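Local coordinates for protein importin-95 (Chaetomium thermophilum, PDB 4XRI) that acts as a nuclear transport receptor of the importin-beta family, mediating import of protein cargo into the nucleus and probably binding a small GTPase, at residues D173-L178 with L214-N219; A119-I124 with I163-E168; A84-W89 with A128-P133; N219-K222 with E226-Y229; H142-N147 with Q157-A162. The protein carries 2 engineered substitutions. All blocks are in the same frame, centred on the assembly; numbering follows the deposited sequence.

Contact 1 of 5, residues D173-L178 with L214-N219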
# COMPACT_ATOMS: atom_id res chain seq x y z
N ASP A 173 -24.53 14.25 5.00
CA ASP A 173 -25.47 15.29 5.38
C ASP A 173 -25.42 16.48 4.43
O ASP A 173 -26.46 17.05 4.07
CB ASP A 173 -25.21 15.74 6.82
CG ASP A 173 -25.31 14.60 7.81
OD1 ASP A 173 -25.83 13.53 7.43
OD2 ASP A 173 -24.88 14.78 8.97
N LEU A 174 -24.22 16.86 4.01
CA LEU A 174 -24.06 17.96 3.07
C LEU A 174 -24.67 17.60 1.71
O LEU A 174 -25.40 18.40 1.13
CB LEU A 174 -22.59 18.32 2.90
CG LEU A 174 -22.27 19.42 1.89
CD1 LEU A 174 -23.00 20.71 2.25
CD2 LEU A 174 -20.77 19.67 1.83
N ARG A 175 -24.36 16.40 1.23
CA ARG A 175 -24.94 15.88 -0.01
C ARG A 175 -26.46 15.95 0.03
O ARG A 175 -27.09 16.46 -0.89
CB ARG A 175 -24.48 14.44 -0.26
CG ARG A 175 -23.06 14.29 -0.77
CD ARG A 175 -22.89 14.92 -2.16
NE ARG A 175 -21.99 14.14 -3.00
CZ ARG A 175 -20.67 14.07 -2.83
NH1 ARG A 175 -20.09 14.73 -1.84
NH2 ARG A 175 -19.94 13.34 -3.64
N ASN A 176 -27.03 15.44 1.12
CA ASN A 176 -28.47 15.41 1.31
C ASN A 176 -29.07 16.81 1.34
O ASN A 176 -30.18 17.03 0.85
CB ASN A 176 -28.82 14.67 2.59
CG ASN A 176 -30.32 14.55 2.81
OD1 ASN A 176 -31.08 14.29 1.87
ND2 ASN A 176 -30.76 14.76 4.04
N SER A 177 -28.34 17.76 1.92
CA SER A 177 -28.80 19.14 1.99
C SER A 177 -28.79 19.80 0.61
O SER A 177 -29.48 20.79 0.38
CB SER A 177 -27.95 19.95 2.96
OG SER A 177 -26.70 20.30 2.39
N LEU A 178 -27.99 19.25 -0.30
CA LEU A 178 -27.85 19.80 -1.64
C LEU A 178 -28.88 19.23 -2.61
O LEU A 178 -29.07 19.77 -3.70
CB LEU A 178 -26.45 19.54 -2.19
CG LEU A 178 -25.25 20.25 -1.57
CD1 LEU A 178 -23.95 19.70 -2.15
CD2 LEU A 178 -25.35 21.75 -1.79
N LEU A 214 -19.14 15.13 -9.97
CA LEU A 214 -19.63 13.94 -10.66
C LEU A 214 -20.47 13.01 -9.77
O LEU A 214 -21.56 12.60 -10.16
CB LEU A 214 -18.46 13.15 -11.24
CG LEU A 214 -18.02 13.64 -12.62
CD1 LEU A 214 -16.83 12.84 -13.12
CD2 LEU A 214 -19.18 13.54 -13.60
N GLU A 215 -19.95 12.69 -8.59
CA GLU A 215 -20.65 11.83 -7.66
C GLU A 215 -22.02 12.41 -7.31
O GLU A 215 -23.00 11.67 -7.19
CB GLU A 215 -19.83 11.62 -6.39
CG GLU A 215 -18.51 10.89 -6.62
CD GLU A 215 -17.88 10.39 -5.33
OE1 GLU A 215 -18.36 10.77 -4.24
OE2 GLU A 215 -16.91 9.61 -5.41
N PHE A 216 -22.10 13.73 -7.17
CA PHE A 216 -23.35 14.38 -6.79
C PHE A 216 -24.29 14.61 -7.98
O PHE A 216 -25.36 14.02 -8.04
CB PHE A 216 -23.07 15.71 -6.10
CG PHE A 216 -24.31 16.53 -5.85
CD1 PHE A 216 -25.19 16.21 -4.83
CD2 PHE A 216 -24.59 17.63 -6.65
CE1 PHE A 216 -26.33 16.96 -4.62
CE2 PHE A 216 -25.73 18.39 -6.44
CZ PHE A 216 -26.60 18.05 -5.42
N VAL A 217 -23.89 15.48 -8.91
CA VAL A 217 -24.82 15.98 -9.92
C VAL A 217 -25.33 14.91 -10.88
O VAL A 217 -26.44 15.02 -11.40
CB VAL A 217 -24.19 17.12 -10.77
CG1 VAL A 217 -23.85 18.32 -9.91
CG2 VAL A 217 -22.96 16.63 -11.53
N GLY A 218 -24.53 13.88 -11.12
CA GLY A 218 -24.91 12.85 -12.07
C GLY A 218 -26.03 11.98 -11.53
O GLY A 218 -26.60 11.17 -12.26
N ASN A 219 -26.35 12.17 -10.25
CA ASN A 219 -27.21 11.27 -9.50
C ASN A 219 -26.80 9.84 -9.79
O ASN A 219 -27.63 9.00 -10.13
CB ASN A 219 -28.69 11.49 -9.81
CG ASN A 219 -29.60 10.83 -8.80
OD1 ASN A 219 -29.15 10.37 -7.75
ND2 ASN A 219 -30.89 10.79 -9.10
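R175 and L178 of helix 172-178 face E215 and F216 of the short helix 214-217, joining two helical elements of the importin-beta solenoid, an all-helical HEAT-repeat array. The charged part is a single salt bridge, R175 NH2 to E215 OE1 at 3.1 Å. The arginine chain bends at its second and third torsions to deliver the guanidinium, while the glutamate runs out extended. The two flat groups are turned 46° against each other, and the bridge is made by one nitrogen and one oxygen. E215 CB also lies at the guanidinium edge, in its plane, 3.2 Å from R175 NH2.

The apolar part is built on F216. With CG anti to the backbone N (chi1 172°), F216 turns its ring toward helix 172-178, where R175 and L178 both meet it from one side. R175 runs alongside the phenylalanine, the two chains pointing opposite ways, with R175 NE 3.6 Å from F216 CB and the guanidinium nearly perpendicular to the ring. Beyond the two segments, the ring also touches S182 and I185 of helix 182-193 and C167 of helix 153-168. L178 sets CD1 over one face of the ring, and its CB comes within 3.5 Å of F216 CE1.

Contact 2 of 5, residues A119-I124 with I163-E168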
# COMPACT_ATOMS: atom_id res chain seq x y z
N ALA A 119 -9.33 31.53 -3.38
CA ALA A 119 -9.25 31.44 -1.93
C ALA A 119 -10.62 31.64 -1.28
O ALA A 119 -10.97 30.94 -0.34
CB ALA A 119 -8.27 32.47 -1.39
N ALA A 120 -11.38 32.59 -1.81
CA ALA A 120 -12.73 32.85 -1.32
C ALA A 120 -13.63 31.64 -1.54
O ALA A 120 -14.49 31.34 -0.71
CB ALA A 120 -13.31 34.08 -2.00
N ALA A 121 -13.42 30.95 -2.65
CA ALA A 121 -14.18 29.73 -2.95
C ALA A 121 -13.90 28.66 -1.91
O ALA A 121 -14.81 27.93 -1.50
CB ALA A 121 -13.84 29.23 -4.35
N GLN A 122 -12.64 28.56 -1.50
CA GLN A 122 -12.25 27.62 -0.45
C GLN A 122 -12.93 27.96 0.87
O GLN A 122 -13.44 27.08 1.56
CB GLN A 122 -10.73 27.61 -0.26
CG GLN A 122 -9.97 26.96 -1.40
CD GLN A 122 -8.52 26.68 -1.04
OE1 GLN A 122 -8.23 26.00 -0.06
NE2 GLN A 122 -7.60 27.24 -1.82
N VAL A 123 -12.93 29.24 1.22
CA VAL A 123 -13.55 29.72 2.44
C VAL A 123 -15.04 29.37 2.47
O VAL A 123 -15.54 28.84 3.45
CB VAL A 123 -13.38 31.24 2.61
CG1 VAL A 123 -14.19 31.74 3.79
CG2 VAL A 123 -11.92 31.60 2.76
N ILE A 124 -15.72 29.68 1.37
CA ILE A 124 -17.15 29.44 1.25
C ILE A 124 -17.50 27.96 1.39
O ILE A 124 -18.48 27.61 2.05
CB ILE A 124 -17.67 29.98 -0.10
CG1 ILE A 124 -17.75 31.51 -0.04
CG2 ILE A 124 -19.03 29.38 -0.44
CD1 ILE A 124 -18.02 32.16 -1.37
N ILE A 163 -18.92 25.93 -6.14
CA ILE A 163 -19.92 24.88 -6.33
C ILE A 163 -19.27 23.50 -6.39
O ILE A 163 -19.75 22.55 -5.77
CB ILE A 163 -20.74 25.13 -7.62
CG1 ILE A 163 -21.71 26.30 -7.41
CG2 ILE A 163 -21.49 23.88 -8.03
CD1 ILE A 163 -22.41 26.74 -8.68
N GLY A 164 -18.17 23.41 -7.13
CA GLY A 164 -17.43 22.17 -7.26
C GLY A 164 -16.85 21.70 -5.94
O GLY A 164 -16.92 20.51 -5.61
N PHE A 165 -16.29 22.64 -5.18
CA PHE A 165 -15.72 22.35 -3.86
C PHE A 165 -16.77 21.78 -2.92
O PHE A 165 -16.52 20.83 -2.18
CB PHE A 165 -15.11 23.61 -3.25
CG PHE A 165 -13.83 24.05 -3.89
CD1 PHE A 165 -13.19 23.25 -4.83
CD2 PHE A 165 -13.24 25.25 -3.54
CE1 PHE A 165 -12.01 23.65 -5.41
CE2 PHE A 165 -12.05 25.66 -4.12
CZ PHE A 165 -11.44 24.85 -5.06
N ILE A 166 -17.95 22.38 -2.95
CA ILE A 166 -19.06 21.98 -2.09
C ILE A 166 -19.61 20.61 -2.50
O ILE A 166 -19.86 19.75 -1.66
CB ILE A 166 -20.18 23.03 -2.12
CG1 ILE A 166 -19.72 24.31 -1.42
CG2 ILE A 166 -21.44 22.49 -1.46
CD1 ILE A 166 -20.67 25.48 -1.58
N CYS A 167 -19.78 20.41 -3.81
CA CYS A 167 -20.37 19.17 -4.31
C CYS A 167 -19.43 17.97 -4.21
O CYS A 167 -19.88 16.83 -4.13
CB CYS A 167 -20.80 19.35 -5.77
SG CYS A 167 -22.33 20.29 -5.97
N GLU A 168 -18.12 18.21 -4.19
CA GLU A 168 -17.16 17.12 -4.14
C GLU A 168 -16.99 16.60 -2.72
O GLU A 168 -16.52 15.48 -2.51
CB GLU A 168 -15.80 17.55 -4.70
CG GLU A 168 -14.96 18.39 -3.75
CD GLU A 168 -13.55 18.63 -4.27
OE1 GLU A 168 -12.89 19.57 -3.78
OE2 GLU A 168 -13.11 17.88 -5.17
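F165 points its ring edge at the backbone of helix 114-131, where A121 O and Q122 N both lie in the ring plane. The closer of the two is A121 O, 3.7 Å from F165 CD2. The methyl of A121 lies out of the ring plane, with CB 4.0 Å from F165 CE2. Q122 leans across the ring at a slant: its CG touches F165 CE2 at 3.7 Å, and from there the chain runs on extended until the amide stands almost perpendicular to the ring, 87° away. That amide is engaged within its own helix, since NE2 bonds to Q118 OE1.

Further along the interface, I124 CG2 and I166 CD1 meet more loosely at 4.4 Å, and I166 goes on to pack against M141 and L144 of helix 140-150. The two helices, 114-131 and 153-168, run roughly parallel here, with segment axes 9.0 Å apart and crossing at -33°, as layered helices of a HEAT-repeat solenoid do.

No hydrogen bond spans the segments, so cohesion comes from dispersion between apolar groups, probably helped by a weak attraction between the slightly positive rim of the F165 ring and the carbonyl oxygen of A121.

Contact 3 of 5, residues A84-W89 with A128-P133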
# COMPACT_ATOMS: atom_id res chain seq x y z
N ALA A 84 -13.18 19.84 16.24
CA ALA A 84 -12.89 20.95 17.15
C ALA A 84 -13.04 22.30 16.46
O ALA A 84 -13.72 23.19 16.97
CB ALA A 84 -11.49 20.81 17.72
N LEU A 85 -12.42 22.44 15.30
CA LEU A 85 -12.39 23.70 14.58
C LEU A 85 -13.77 24.13 14.08
O LEU A 85 -14.12 25.31 14.14
CB LEU A 85 -11.43 23.62 13.39
CG LEU A 85 -9.96 23.41 13.73
CD1 LEU A 85 -9.14 23.41 12.46
CD2 LEU A 85 -9.47 24.47 14.70
N GLN A 86 -14.56 23.17 13.61
CA GLN A 86 -15.90 23.47 13.14
C GLN A 86 -16.69 24.00 14.31
O GLN A 86 -17.45 24.94 14.19
CB GLN A 86 -16.58 22.22 12.58
CG GLN A 86 -15.93 21.70 11.31
CD GLN A 86 -16.57 20.42 10.80
OE1 GLN A 86 -17.16 19.66 11.56
NE2 GLN A 86 -16.45 20.18 9.50
N ALA A 87 -16.50 23.36 15.46
CA ALA A 87 -17.18 23.77 16.69
C ALA A 87 -16.84 25.22 17.02
O ALA A 87 -17.66 25.95 17.59
CB ALA A 87 -16.81 22.86 17.84
N LYS A 88 -15.63 25.63 16.66
CA LYS A 88 -15.18 27.00 16.88
C LYS A 88 -15.99 27.98 16.04
O LYS A 88 -16.31 29.08 16.50
CB LYS A 88 -13.69 27.15 16.56
CG LYS A 88 -12.77 26.33 17.46
CD LYS A 88 -11.31 26.67 17.22
CE LYS A 88 -11.00 28.11 17.63
NZ LYS A 88 -9.57 28.46 17.38
N TRP A 89 -16.34 27.58 14.82
CA TRP A 89 -17.16 28.43 13.97
C TRP A 89 -18.58 28.53 14.52
O TRP A 89 -19.17 29.61 14.56
CB TRP A 89 -17.21 27.91 12.53
CG TRP A 89 -18.19 28.66 11.67
CD1 TRP A 89 -19.50 28.34 11.44
CD2 TRP A 89 -17.94 29.87 10.94
NE1 TRP A 89 -20.07 29.27 10.60
CE2 TRP A 89 -19.14 30.21 10.28
CE3 TRP A 89 -16.81 30.68 10.77
CZ2 TRP A 89 -19.24 31.34 9.47
CZ3 TRP A 89 -16.92 31.80 9.96
CH2 TRP A 89 -18.13 32.12 9.32
N ALA A 128 -19.79 26.35 4.23
CA ALA A 128 -20.95 25.61 3.76
C ALA A 128 -21.01 24.21 4.35
O ALA A 128 -22.09 23.71 4.67
CB ALA A 128 -20.95 25.54 2.24
N ALA A 129 -19.85 23.58 4.49
CA ALA A 129 -19.77 22.23 5.04
C ALA A 129 -20.29 22.20 6.47
O ALA A 129 -20.77 21.17 6.95
CB ALA A 129 -18.34 21.73 4.99
N ILE A 130 -20.21 23.34 7.14
CA ILE A 130 -20.71 23.47 8.50
C ILE A 130 -22.18 23.89 8.54
O ILE A 130 -22.98 23.32 9.28
CB ILE A 130 -19.88 24.50 9.30
CG1 ILE A 130 -18.41 24.07 9.36
CG2 ILE A 130 -20.45 24.66 10.71
CD1 ILE A 130 -17.50 25.15 9.90
N GLU A 131 -22.53 24.88 7.72
CA GLU A 131 -23.82 25.55 7.87
C GLU A 131 -24.97 24.93 7.07
O GLU A 131 -26.12 24.94 7.52
CB GLU A 131 -23.68 27.02 7.49
CG GLU A 131 -22.87 27.83 8.47
CD GLU A 131 -23.27 29.29 8.49
OE1 GLU A 131 -23.93 29.73 7.53
OE2 GLU A 131 -22.93 29.98 9.47
N LEU A 132 -24.68 24.40 5.88
CA LEU A 132 -25.73 23.85 5.03
C LEU A 132 -26.47 22.63 5.63
O LEU A 132 -27.69 22.53 5.49
CB LEU A 132 -25.15 23.48 3.66
CG LEU A 132 -24.81 24.67 2.78
CD1 LEU A 132 -24.32 24.21 1.41
CD2 LEU A 132 -26.01 25.59 2.62
N PRO A 133 -25.74 21.70 6.28
CA PRO A 133 -26.49 20.62 6.93
C PRO A 133 -27.44 21.11 8.02
O PRO A 133 -28.47 20.48 8.27
CB PRO A 133 -25.38 19.74 7.53
CG PRO A 133 -24.21 19.99 6.67
CD PRO A 133 -24.29 21.43 6.29
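With CG anti to the backbone N (chi1 173°), W89 sends its indole across to E131, whose chain runs on extended beyond CG, and carboxylate and indole N-H meet. I130 places CG1 beside its backbone N and CG2 anti to it, an arrangement in which both branches reach W89, the CG1-CD1 arm also touching Q86. W89 NE1 donates to E131 OE2 at 3.2 Å with an N-H...O angle of 159°. The acceptor lies in the plane of the indole, at its edge, whereas the donor meets OE2 on the anti side and 33° out of the carboxylate plane.

This bond links helix 79-91, within the importin-beta N-terminal domain family region, to helix 114-131 in the HEAT-repeat solenoid. The other carboxylate oxygen, E131 OE1, forms a salt bridge with K102 of helix 95-108, so the buried acid is gripped at both oxygens and is probably kept ionised.

Apolar packing is centred on I130. I130 CD1 reaches W89 CB at 3.8 Å, and its CG2 comes to 3.9 Å from W89 CD1. Q86 also packs here, lying aslant the isoleucine with its CG 3.9 Å from I130 CG1. F74 contributes both a ring that meets the W89 indole and a surface touched by the I130 side chain.

Contact 4 of 5, residues N219-K222 with E226-Y229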
# COMPACT_ATOMS: atom_id res chain seq x y z
N ASN A 219 -26.35 12.17 -10.25
CA ASN A 219 -27.21 11.27 -9.50
C ASN A 219 -26.80 9.84 -9.79
O ASN A 219 -27.63 9.00 -10.13
CB ASN A 219 -28.69 11.49 -9.81
CG ASN A 219 -29.60 10.83 -8.80
OD1 ASN A 219 -29.15 10.37 -7.75
ND2 ASN A 219 -30.89 10.79 -9.10
N ASN A 220 -25.50 9.59 -9.69
CA ASN A 220 -24.91 8.28 -9.93
C ASN A 220 -25.21 7.74 -11.33
O ASN A 220 -25.24 6.53 -11.54
CB ASN A 220 -25.39 7.29 -8.87
CG ASN A 220 -25.16 7.80 -7.46
OD1 ASN A 220 -26.10 7.96 -6.67
ND2 ASN A 220 -23.90 8.07 -7.13
N PHE A 221 -25.44 8.65 -12.27
CA PHE A 221 -25.56 8.31 -13.69
C PHE A 221 -26.65 7.30 -14.02
O PHE A 221 -26.59 6.63 -15.05
CB PHE A 221 -24.22 7.78 -14.20
CG PHE A 221 -23.41 8.78 -14.97
CD1 PHE A 221 -23.17 10.04 -14.46
CD2 PHE A 221 -22.89 8.46 -16.21
CE1 PHE A 221 -22.43 10.97 -15.17
CE2 PHE A 221 -22.15 9.37 -16.93
CZ PHE A 221 -21.91 10.63 -16.41
N LYS A 222 -27.67 7.20 -13.17
CA LYS A 222 -28.69 6.17 -13.33
C LYS A 222 -29.65 6.46 -14.48
O LYS A 222 -30.17 5.53 -15.10
CB LYS A 222 -29.48 6.01 -12.04
CG LYS A 222 -28.63 5.92 -10.79
CD LYS A 222 -29.41 5.31 -9.64
CE LYS A 222 -28.81 5.70 -8.30
NZ LYS A 222 -28.99 7.15 -8.03
N GLU A 226 -29.85 12.70 -17.96
CA GLU A 226 -28.70 13.31 -17.29
C GLU A 226 -27.40 12.78 -17.87
O GLU A 226 -26.44 13.53 -18.06
CB GLU A 226 -28.74 13.06 -15.78
CG GLU A 226 -29.50 14.11 -15.00
CD GLU A 226 -30.79 13.57 -14.42
OE1 GLU A 226 -31.80 14.30 -14.44
OE2 GLU A 226 -30.80 12.42 -13.93
N ARG A 227 -27.38 11.47 -18.14
CA ARG A 227 -26.20 10.81 -18.68
C ARG A 227 -25.76 11.44 -19.99
O ARG A 227 -24.63 11.91 -20.12
CB ARG A 227 -26.48 9.31 -18.87
CG ARG A 227 -25.24 8.44 -18.73
CD ARG A 227 -25.51 7.00 -19.14
NE ARG A 227 -26.53 6.35 -18.32
CZ ARG A 227 -27.65 5.83 -18.80
NH1 ARG A 227 -27.90 5.88 -20.10
NH2 ARG A 227 -28.52 5.25 -17.99
N ASN A 228 -26.67 11.46 -20.96
CA ASN A 228 -26.38 12.04 -22.28
C ASN A 228 -26.06 13.53 -22.20
O ASN A 228 -25.21 14.02 -22.94
CB ASN A 228 -27.57 11.81 -23.22
CG ASN A 228 -27.76 10.35 -23.56
OD1 ASN A 228 -26.82 9.66 -23.95
ND2 ASN A 228 -28.99 9.86 -23.42
N TYR A 229 -26.74 14.22 -21.29
CA TYR A 229 -26.51 15.64 -21.02
C TYR A 229 -25.04 15.88 -20.70
O TYR A 229 -24.36 16.64 -21.38
CB TYR A 229 -27.41 16.10 -19.87
CG TYR A 229 -27.55 17.60 -19.70
CD1 TYR A 229 -27.24 18.20 -18.49
CD2 TYR A 229 -28.02 18.40 -20.73
CE1 TYR A 229 -27.38 19.57 -18.31
CE2 TYR A 229 -28.16 19.77 -20.57
CZ TYR A 229 -27.83 20.35 -19.36
OH TYR A 229 -27.97 21.71 -19.20
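R227 folds its side chain back along F221 and ends at two backbone carbonyls of the preceding loop. Starting from CB, the chain turns with CG anti to the backbone N (chi1 -151°), which lays R227 CG against the phenylalanine ring, 3.4 Å from F221 CD2 and 3.7 Å from F221 CE2. R227 CD follows at 4.2 Å from F221 CD2, and the bend at chi3 then sends the head group away from the ring. R227 NE donates to F221 O at 3.3 Å, with an N-H...O angle of 161° and the oxygen close to the guanidinium plane.

The anchored loop joins helix 214-217 to helix 224-238 in the HEAT-repeat solenoid. N219, N220 and F221 all adopt positive phi in succession, a left-handed turn of the backbone, and the arginine holds the carbonyl at the end of this run. At the tip, R227 NH2 makes a weak bond to K222 O, also 3.3 Å long but bent to 124°. The F221 ring also stacks with Y260. K222 leads its own chain back over the turn, where K222 NZ donates to N219 O at 3.1 Å from above the carbonyl plane and more weakly to N220 OD1.

Contact 5 of 5, residues H142-N147 with Q157-A162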
# COMPACT_ATOMS: atom_id res chain seq x y z
N HIS A 142 -28.33 29.16 -4.13
CA HIS A 142 -29.06 29.96 -5.10
C HIS A 142 -28.18 31.09 -5.62
O HIS A 142 -28.18 31.39 -6.82
CB HIS A 142 -30.35 30.52 -4.49
CG HIS A 142 -31.20 31.28 -5.46
ND1 HIS A 142 -32.02 30.66 -6.37
CD2 HIS A 142 -31.34 32.61 -5.66
CE1 HIS A 142 -32.65 31.58 -7.09
NE2 HIS A 142 -32.25 32.77 -6.68
N ALA A 143 -27.43 31.70 -4.72
CA ALA A 143 -26.54 32.80 -5.07
C ALA A 143 -25.39 32.31 -5.95
O ALA A 143 -25.02 32.98 -6.92
CB ALA A 143 -26.00 33.47 -3.82
N LEU A 144 -24.84 31.15 -5.61
CA LEU A 144 -23.74 30.57 -6.38
C LEU A 144 -24.18 30.19 -7.79
O LEU A 144 -23.47 30.45 -8.76
CB LEU A 144 -23.18 29.34 -5.66
CG LEU A 144 -22.44 29.59 -4.34
CD1 LEU A 144 -21.98 28.27 -3.73
CD2 LEU A 144 -21.26 30.53 -4.55
N VAL A 145 -25.34 29.56 -7.89
CA VAL A 145 -25.89 29.17 -9.18
C VAL A 145 -26.20 30.40 -10.03
O VAL A 145 -25.95 30.43 -11.23
CB VAL A 145 -27.18 28.32 -9.02
CG1 VAL A 145 -27.91 28.18 -10.35
CG2 VAL A 145 -26.85 26.95 -8.45
N ARG A 146 -26.72 31.44 -9.37
CA ARG A 146 -27.03 32.69 -10.05
C ARG A 146 -25.74 33.34 -10.56
O ARG A 146 -25.66 33.76 -11.71
CB ARG A 146 -27.77 33.64 -9.10
CG ARG A 146 -28.37 34.86 -9.78
CD ARG A 146 -29.13 35.71 -8.77
NE ARG A 146 -29.46 37.03 -9.29
CZ ARG A 146 -30.66 37.37 -9.76
NH1 ARG A 146 -30.87 38.60 -10.21
NH2 ARG A 146 -31.65 36.49 -9.77
N ASN A 147 -24.73 33.40 -9.69
CA ASN A 147 -23.42 33.92 -10.07
C ASN A 147 -22.82 33.16 -11.25
O ASN A 147 -22.27 33.76 -12.17
CB ASN A 147 -22.45 33.86 -8.89
CG ASN A 147 -22.82 34.81 -7.77
OD1 ASN A 147 -23.73 35.63 -7.91
ND2 ASN A 147 -22.10 34.71 -6.66
N GLN A 157 -16.29 32.12 -12.80
CA GLN A 157 -15.19 31.19 -12.53
C GLN A 157 -15.18 30.72 -11.08
O GLN A 157 -15.21 29.52 -10.80
CB GLN A 157 -13.85 31.83 -12.86
CG GLN A 157 -13.57 32.12 -14.31
CD GLN A 157 -12.22 32.79 -14.51
OE1 GLN A 157 -12.14 34.00 -14.71
NE2 GLN A 157 -11.15 32.01 -14.43
N ALA A 158 -15.13 31.69 -10.17
CA ALA A 158 -14.96 31.42 -8.75
C ALA A 158 -16.19 30.75 -8.14
O ALA A 158 -16.06 29.92 -7.24
CB ALA A 158 -14.65 32.72 -8.01
N SER A 159 -17.37 31.11 -8.63
CA SER A 159 -18.60 30.53 -8.12
C SER A 159 -18.76 29.09 -8.60
O SER A 159 -19.24 28.24 -7.86
CB SER A 159 -19.81 31.37 -8.54
OG SER A 159 -19.69 32.69 -8.05
N LEU A 160 -18.35 28.84 -9.83
CA LEU A 160 -18.30 27.48 -10.36
C LEU A 160 -17.35 26.65 -9.52
O LEU A 160 -17.63 25.50 -9.18
CB LEU A 160 -17.88 27.48 -11.83
CG LEU A 160 -18.95 27.92 -12.83
CD1 LEU A 160 -18.32 28.19 -14.18
CD2 LEU A 160 -20.02 26.85 -12.93
N THR A 161 -16.21 27.25 -9.19
CA THR A 161 -15.19 26.60 -8.38
C THR A 161 -15.70 26.29 -6.98
O THR A 161 -15.43 25.22 -6.43
CB THR A 161 -13.93 27.49 -8.28
OG1 THR A 161 -13.37 27.68 -9.59
CG2 THR A 161 -12.89 26.85 -7.39
N ALA A 162 -16.47 27.22 -6.42
CA ALA A 162 -17.05 27.04 -5.09
C ALA A 162 -18.09 25.94 -5.09
O ALA A 162 -18.15 25.12 -4.18
CB ALA A 162 -17.65 28.35 -4.59
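L144 and S159 bring helices 140-150 and 153-168 together, their CA atoms 5.4 Å apart, with segment axes approaching to 8.6 Å at 136° between their N-to-C directions. Such a steep but broadly antiparallel pairing of consecutive helices is in keeping with the antiparallel helix packing of a HEAT-repeat solenoid. The small S159 is consistent with this proximity: its CB lies 3.8 Å from L144 O and 3.6 Å from N147 CB, so the serine nestles against the face of the opposite helix.

N147 holds its CG beside the backbone N (chi1 -68°), which brings the amide nitrogen toward the serine hydroxyl. N147 ND2 donates to S159 OG in a weak bond of 3.4 Å, bent to 142° at the hydrogen. S159 OG is also tight against N147 CB, at 3.1 Å. The hydroxyl's stronger bond runs within its own helix, to Q155 O. L144 supplies the apolar half, resting CD2 against A162 CB at 4.2 Å, and the same leucine continues onto I163 and I166 further along that helix. L109, from a loop, touches both L144 and S159.

The hydroxyl thus gives its proton to a helix carbonyl and accepts only weakly from the asparagine: a buried polar atom is satisfied within its own helix, so the helices are probably joined more by close packing than by this weak bond.

Overall arrangement
From the N terminus, contact 3 opens first and closes a 38-residue loop by joining helix 79-91 to helix 114-131. Contact 2 begins on that same helix before contact 3 has closed, so the two cross, and it ends on helix 153-168, closing a loop of 38 residues that overlaps the first. Contact 5 is a short-range pairing between helices 140-150 and 153-168, lying wholly within the span of contact 2 and touching it. Contact 1 follows in series, spanning 35 residues from helix 172-178 to helix 214-217, and touches contacts 2 and 3. Contact 4 starts at its last residue, N219, and pins the next turn to helix 224-238. Together they tie successive helices of the N-terminal part of the solenoid.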